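Local coordinates for protein 2,3-dihydroxybenzoate-AMP ligase (Mycobacterium smegmatis, PDB 5KEI) that belongs to the ANL superfamily of AMP-binding enzymes, with an AMP-binding region followed by a smaller C-terminal domain, at residues L160-V165 / A181-W186; V144-A149 / R172-D177. All coordinates share one frame; numbering follows the deposited sequence.

Interaction 1 (L160-V165 / A181-W186); sequences LARELV and AEFLSW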
loop_
_atom_site.group_PDB
_atom_site.type_symbol
_atom_site.label_atom_id
_atom_site.label_comp_id
_atom_site.label_asym_id
_atom_site.label_seq_id
_atom_site.Cartn_x
_atom_site.Cartn_y
_atom_site.Cartn_z
ATOM N N LEU A 160 16.009 -16.194 7.412
ATOM C CA LEU A 160 14.612 -15.799 7.339
ATOM C C LEU A 160 13.817 -16.772 6.490
ATOM O O LEU A 160 12.757 -17.251 6.894
ATOM C CB LEU A 160 14.501 -14.389 6.759
ATOM C CG LEU A 160 13.147 -14.015 6.178
ATOM C CD1 LEU A 160 12.137 -13.805 7.290
ATOM C CD2 LEU A 160 13.281 -12.776 5.307
ATOM N N ALA A 161 14.333 -17.053 5.304
ATOM C CA ALA A 161 13.680 -17.989 4.408
ATOM C C ALA A 161 13.564 -19.369 5.067
ATOM O O ALA A 161 12.537 -20.041 4.929
ATOM C CB ALA A 161 14.439 -18.075 3.091
ATOM N N ARG A 162 14.606 -19.765 5.801
ATOM C CA ARG A 162 14.656 -21.072 6.453
ATOM C C ARG A 162 13.572 -21.203 7.515
ATOM O O ARG A 162 12.853 -22.200 7.552
ATOM C CB ARG A 162 16.048 -21.333 7.058
ATOM C CG ARG A 162 17.105 -21.705 6.007
ATOM C CD ARG A 162 18.420 -22.186 6.601
ATOM N NE ARG A 162 19.292 -21.082 6.984
ATOM C CZ ARG A 162 20.319 -20.640 6.260
ATOM N NH1 ARG A 162 20.624 -21.204 5.096
ATOM N NH2 ARG A 162 21.046 -19.627 6.705
ATOM N N GLU A 163 13.413 -20.193 8.359
ATOM C CA GLU A 163 12.364 -20.275 9.367
ATOM C C GLU A 163 10.974 -20.095 8.742
ATOM O O GLU A 163 9.988 -20.610 9.274
ATOM C CB GLU A 163 12.605 -19.251 10.479
ATOM C CG GLU A 163 13.957 -19.397 11.232
ATOM C CD GLU A 163 14.337 -20.842 11.628
ATOM O OE1 GLU A 163 13.451 -21.724 11.792
ATOM O OE2 GLU A 163 15.556 -21.089 11.784
ATOM N N LEU A 164 10.899 -19.400 7.602
ATOM C CA LEU A 164 9.624 -19.201 6.898
ATOM C C LEU A 164 9.036 -20.492 6.309
ATOM O O LEU A 164 7.850 -20.785 6.487
ATOM C CB LEU A 164 9.777 -18.177 5.770
ATOM C CG LEU A 164 8.429 -17.839 5.131
ATOM C CD1 LEU A 164 7.512 -17.217 6.177
ATOM C CD2 LEU A 164 8.565 -16.929 3.913
ATOM N N VAL A 165 9.855 -21.244 5.583
ATOM C CA VAL A 165 9.390 -22.480 4.973
ATOM C C VAL A 165 9.105 -23.532 6.048
ATOM O O VAL A 165 8.257 -24.408 5.851
ATOM C CB VAL A 165 10.407 -23.046 3.941
ATOM C CG1 VAL A 165 9.854 -24.302 3.288
ATOM C CG2 VAL A 165 10.720 -22.016 2.855
ATOM N N ALA A 181 22.833 -20.403 -1.143
ATOM C CA ALA A 181 23.046 -21.528 -0.216
ATOM C C ALA A 181 22.218 -22.757 -0.656
ATOM O O ALA A 181 22.365 -23.239 -1.789
ATOM C CB ALA A 181 22.707 -21.123 1.229
ATOM N N GLU A 182 21.333 -23.235 0.218
ATOM C CA GLU A 182 20.532 -24.450 -0.051
ATOM C C GLU A 182 19.381 -24.196 -1.024
ATOM O O GLU A 182 18.748 -25.131 -1.503
ATOM C CB GLU A 182 19.958 -24.982 1.253
ATOM C CG GLU A 182 19.221 -23.859 1.948
ATOM C CD GLU A 182 19.544 -23.734 3.402
ATOM O OE1 GLU A 182 18.775 -24.255 4.231
ATOM O OE2 GLU A 182 20.584 -23.116 3.713
ATOM N N PHE A 183 19.106 -22.921 -1.292
ATOM C CA PHE A 183 17.952 -22.540 -2.087
ATOM C C PHE A 183 18.307 -22.347 -3.544
ATOM O O PHE A 183 19.431 -22.627 -3.953
ATOM C CB PHE A 183 17.330 -21.262 -1.540
ATOM C CG PHE A 183 16.998 -21.332 -0.090
ATOM C CD1 PHE A 183 15.934 -22.093 0.352
ATOM C CD2 PHE A 183 17.743 -20.621 0.839
ATOM C CE1 PHE A 183 15.613 -22.148 1.694
ATOM C CE2 PHE A 183 17.425 -20.670 2.189
ATOM C CZ PHE A 183 16.361 -21.435 2.617
ATOM N N LEU A 184 17.328 -21.870 -4.311
ATOM C CA LEU A 184 17.476 -21.600 -5.742
ATOM C C LEU A 184 18.162 -20.262 -6.002
ATOM O O LEU A 184 18.000 -19.320 -5.228
ATOM C CB LEU A 184 16.108 -21.608 -6.419
ATOM C CG LEU A 184 15.388 -22.942 -6.595
ATOM C CD1 LEU A 184 13.873 -22.744 -6.539
ATOM C CD2 LEU A 184 15.798 -23.571 -7.908
ATOM N N SER A 185 18.925 -20.180 -7.090
ATOM C CA SER A 185 19.559 -18.926 -7.496
ATOM C C SER A 185 18.644 -18.179 -8.447
ATOM O O SER A 185 18.231 -18.741 -9.462
ATOM C CB SER A 185 20.906 -19.171 -8.173
ATOM O OG SER A 185 21.548 -17.949 -8.510
ATOM N N TRP A 186 18.331 -16.923 -8.122
ATOM C CA TRP A 186 17.452 -16.123 -8.968
ATOM C C TRP A 186 18.065 -15.961 -10.357
ATOM O O TRP A 186 17.366 -16.046 -11.364
ATOM C CB TRP A 186 17.180 -14.755 -8.338
ATOM C CG TRP A 186 16.497 -13.793 -9.275
ATOM C CD1 TRP A 186 17.088 -12.806 -10.016
ATOM C CD2 TRP A 186 15.094 -13.733 -9.577
ATOM N NE1 TRP A 186 16.138 -12.134 -10.752
ATOM C CE2 TRP A 186 14.909 -12.684 -10.498
ATOM C CE3 TRP A 186 13.981 -14.467 -9.159
ATOM C CZ2 TRP A 186 13.660 -12.354 -11.001
ATOM C CZ3 TRP A 186 12.751 -14.138 -9.657
ATOM C CH2 TRP A 186 12.593 -13.090 -10.570
#
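Helix 158-167 packs on one face of a largely parallel beta-sheet, near its edge strand 184-185, and here Ala-161 and Arg-162 meet Glu-182 and Phe-183 of the loop that leads into that strand. The Phe-183 ring points its far end at the helix. Its CZ lies 3.9 Å from Ala-161 CB, where a small methyl lets the ring come close, and 3.5 Å from Arg-162 CG, which reaches the ring at its edge. One face of the ring is covered by its own neighbour, with Glu-182 CG 3.6 Å above the centre. The aliphatic part of Arg-162 runs out from the helix and bends at chi3 (-83°), turning the guanidinium to Glu-182. The carboxylate comes to the guanidinium edge, its plane tilted 33° from it. Arg-162 NH1 and Glu-182 OE2 form a salt bridge modelled at 2.4 Å, a length too short to be taken literally. Asp-159 may add a weak, long ion pair to Arg-162 NH2. The arginine thus serves twice, with its CG methylene at the aromatic edge and a charged end balanced by Glu-182. Water probably screens this pair at the rim, while Phe-183 and Ala-161 supply the apolar part of the contact.

Interaction 2 (V144-A149 / R172-D177); sequences VALVVA and RHVLVD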
loop_
_atom_site.group_PDB
_atom_site.type_symbol
_atom_site.label_atom_id
_atom_site.label_comp_id
_atom_site.label_asym_id
_atom_site.label_seq_id
_atom_site.Cartn_x
_atom_site.Cartn_y
_atom_site.Cartn_z
ATOM N N VAL A 144 3.434 -19.559 -2.521
ATOM C CA VAL A 144 4.071 -20.825 -2.867
ATOM C C VAL A 144 5.581 -20.629 -3.037
ATOM O O VAL A 144 6.336 -21.585 -3.190
ATOM C CB VAL A 144 3.452 -21.440 -4.151
ATOM C CG1 VAL A 144 1.948 -21.450 -4.029
ATOM C CG2 VAL A 144 3.875 -20.671 -5.397
ATOM N N ALA A 145 6.020 -19.380 -2.987
ATOM C CA ALA A 145 7.428 -19.080 -3.160
ATOM C C ALA A 145 7.800 -17.745 -2.525
ATOM O O ALA A 145 6.945 -17.022 -2.015
ATOM C CB ALA A 145 7.793 -19.096 -4.636
ATOM N N LEU A 146 9.094 -17.442 -2.560
ATOM C CA LEU A 146 9.652 -16.264 -1.917
ATOM C C LEU A 146 10.899 -15.794 -2.670
ATOM O O LEU A 146 11.847 -16.566 -2.845
ATOM C CB LEU A 146 10.002 -16.572 -0.469
ATOM C CG LEU A 146 10.849 -15.516 0.257
ATOM C CD1 LEU A 146 10.093 -14.205 0.457
ATOM C CD2 LEU A 146 11.349 -16.058 1.602
ATOM N N VAL A 147 10.901 -14.541 -3.127
ATOM C CA VAL A 147 12.069 -13.988 -3.806
ATOM C C VAL A 147 12.770 -12.991 -2.889
ATOM O O VAL A 147 12.138 -12.073 -2.370
ATOM C CB VAL A 147 11.690 -13.312 -5.124
ATOM C CG1 VAL A 147 12.926 -12.721 -5.798
ATOM C CG2 VAL A 147 10.976 -14.317 -6.049
ATOM N N VAL A 148 14.068 -13.198 -2.666
ATOM C CA VAL A 148 14.861 -12.327 -1.806
ATOM C C VAL A 148 16.238 -12.055 -2.369
ATOM O O VAL A 148 16.683 -12.732 -3.298
ATOM C CB VAL A 148 15.056 -12.918 -0.399
ATOM C CG1 VAL A 148 13.820 -12.700 0.458
ATOM C CG2 VAL A 148 15.454 -14.393 -0.491
ATOM N N ALA A 149 16.911 -11.066 -1.787
ATOM C CA ALA A 149 18.311 -10.776 -2.094
ATOM C C ALA A 149 19.176 -10.898 -0.828
ATOM O O ALA A 149 18.668 -10.793 0.292
ATOM C CB ALA A 149 18.443 -9.402 -2.706
ATOM N N ARG A 172 7.093 -23.519 -1.342
ATOM C CA ARG A 172 7.877 -24.628 -1.878
ATOM C C ARG A 172 9.207 -24.187 -2.473
ATOM O O ARG A 172 10.138 -24.984 -2.601
ATOM C CB ARG A 172 7.062 -25.377 -2.938
ATOM C CG ARG A 172 6.999 -26.888 -2.733
ATOM C CD ARG A 172 6.272 -27.601 -3.892
ATOM N NE ARG A 172 6.652 -29.010 -4.059
ATOM C CZ ARG A 172 7.740 -29.425 -4.706
ATOM N NH1 ARG A 172 8.573 -28.546 -5.246
ATOM N NH2 ARG A 172 7.999 -30.722 -4.816
ATOM N N HIS A 173 9.295 -22.913 -2.842
ATOM C CA HIS A 173 10.490 -22.392 -3.500
ATOM C C HIS A 173 10.995 -21.126 -2.856
ATOM O O HIS A 173 10.221 -20.229 -2.549
ATOM C CB HIS A 173 10.213 -22.107 -4.977
ATOM C CG HIS A 173 9.739 -23.300 -5.739
ATOM N ND1 HIS A 173 10.517 -24.427 -5.915
ATOM C CD2 HIS A 173 8.560 -23.553 -6.358
ATOM C CE1 HIS A 173 9.843 -25.314 -6.625
ATOM N NE2 HIS A 173 8.655 -24.805 -6.911
ATOM N N VAL A 174 12.304 -21.060 -2.664
ATOM C CA VAL A 174 12.958 -19.815 -2.317
ATOM C C VAL A 174 13.967 -19.441 -3.402
ATOM O O VAL A 174 14.857 -20.234 -3.717
ATOM C CB VAL A 174 13.656 -19.911 -0.966
ATOM C CG1 VAL A 174 14.326 -18.574 -0.621
ATOM C CG2 VAL A 174 12.656 -20.322 0.107
ATOM N N LEU A 175 13.815 -18.246 -3.979
ATOM C CA LEU A 175 14.720 -17.757 -5.019
ATOM C C LEU A 175 15.533 -16.586 -4.500
ATOM O O LEU A 175 14.985 -15.549 -4.125
ATOM C CB LEU A 175 13.950 -17.344 -6.270
ATOM C CG LEU A 175 13.284 -18.449 -7.100
ATOM C CD1 LEU A 175 11.979 -18.878 -6.459
ATOM C CD2 LEU A 175 13.046 -17.978 -8.528
ATOM N N VAL A 176 16.846 -16.761 -4.469
ATOM C CA VAL A 176 17.734 -15.777 -3.890
ATOM C C VAL A 176 18.564 -15.078 -4.969
ATOM O O VAL A 176 19.313 -15.723 -5.709
ATOM C CB VAL A 176 18.679 -16.426 -2.850
ATOM C CG1 VAL A 176 19.572 -15.369 -2.197
ATOM C CG2 VAL A 176 17.869 -17.178 -1.810
ATOM N N ASP A 177 18.407 -13.762 -5.059
ATOM C CA ASP A 177 19.280 -12.934 -5.881
ATOM C C ASP A 177 20.592 -12.739 -5.116
ATOM O O ASP A 177 20.700 -11.846 -4.271
ATOM C CB ASP A 177 18.604 -11.591 -6.204
ATOM C CG ASP A 177 19.399 -10.743 -7.190
ATOM O OD1 ASP A 177 19.926 -11.297 -8.173
ATOM O OD2 ASP A 177 19.486 -9.509 -6.988
#
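Val-148 has CG1 anti to its carbonyl carbon (chi1 -79°), which leaves CG2 between the backbone N and the carbonyl carbon, while Val-176 keeps CG1 anti to its backbone N (chi1 -177°) and holds CG2 beside that N. These settings bring Val-148 CG2 to 3.9 Å from Val-176 CG2, and the same Val-148 methyl also approaches Val-174 CG1. On the opposite face Ala-145 CB sits 3.9 Å from His-173 CB, and Val-147 CG2 lies against Leu-175 CB. Beta-branched valines suit extended strands, and the alanine methyls take little room on the face they share with His-173 and Asp-177. The backbones are joined in parallel register. Leu-175 N donates to Leu-146 O at 2.8 Å, and its carbonyl O receives Val-148 N at 2.9 Å, so Leu-175 holds strand 145-149 through both its N-H and its C=O, flanking Val-147; Asp-177 N follows with Val-148 O at 2.7 Å. Near the start, Val-144 O accepts from both Arg-172 N and His-173 N, the latter in the carbonyl plane and the former 47° above it, whereas Leu-146 N to His-173 O is weak. Helix 158-167 covers the Leu-146 and Val-174 face, linking the strands as a right-handed beta-alpha-beta crossover, the unit from which such alpha/beta sheets are built.

Interaction 1 and interaction 2 belong to the same edge of the alpha/beta sheet, their centres about 6 Å apart. The helix of 160-165 connects the two strands of interaction 2, and 181-186 then adds the next parallel strand beside 173-177. Val-176 ties the two contacts directly: its N lies 2.9 Å from Leu-184 O, and its O lies 2.9 Å from Trp-186 N, both probable hydrogen bonds. Phe-183 CD1 packs 3.4 Å from Val-174 CB, so the ring that meets the helix in interaction 1 also rests on the sheet. Trp-186 lies against Val-147 and Leu-175 on the other face. Ala-161 and Phe-183 form one apolar patch with Leu-146 and Val-174, so interaction 1 closes over one face of interaction 2.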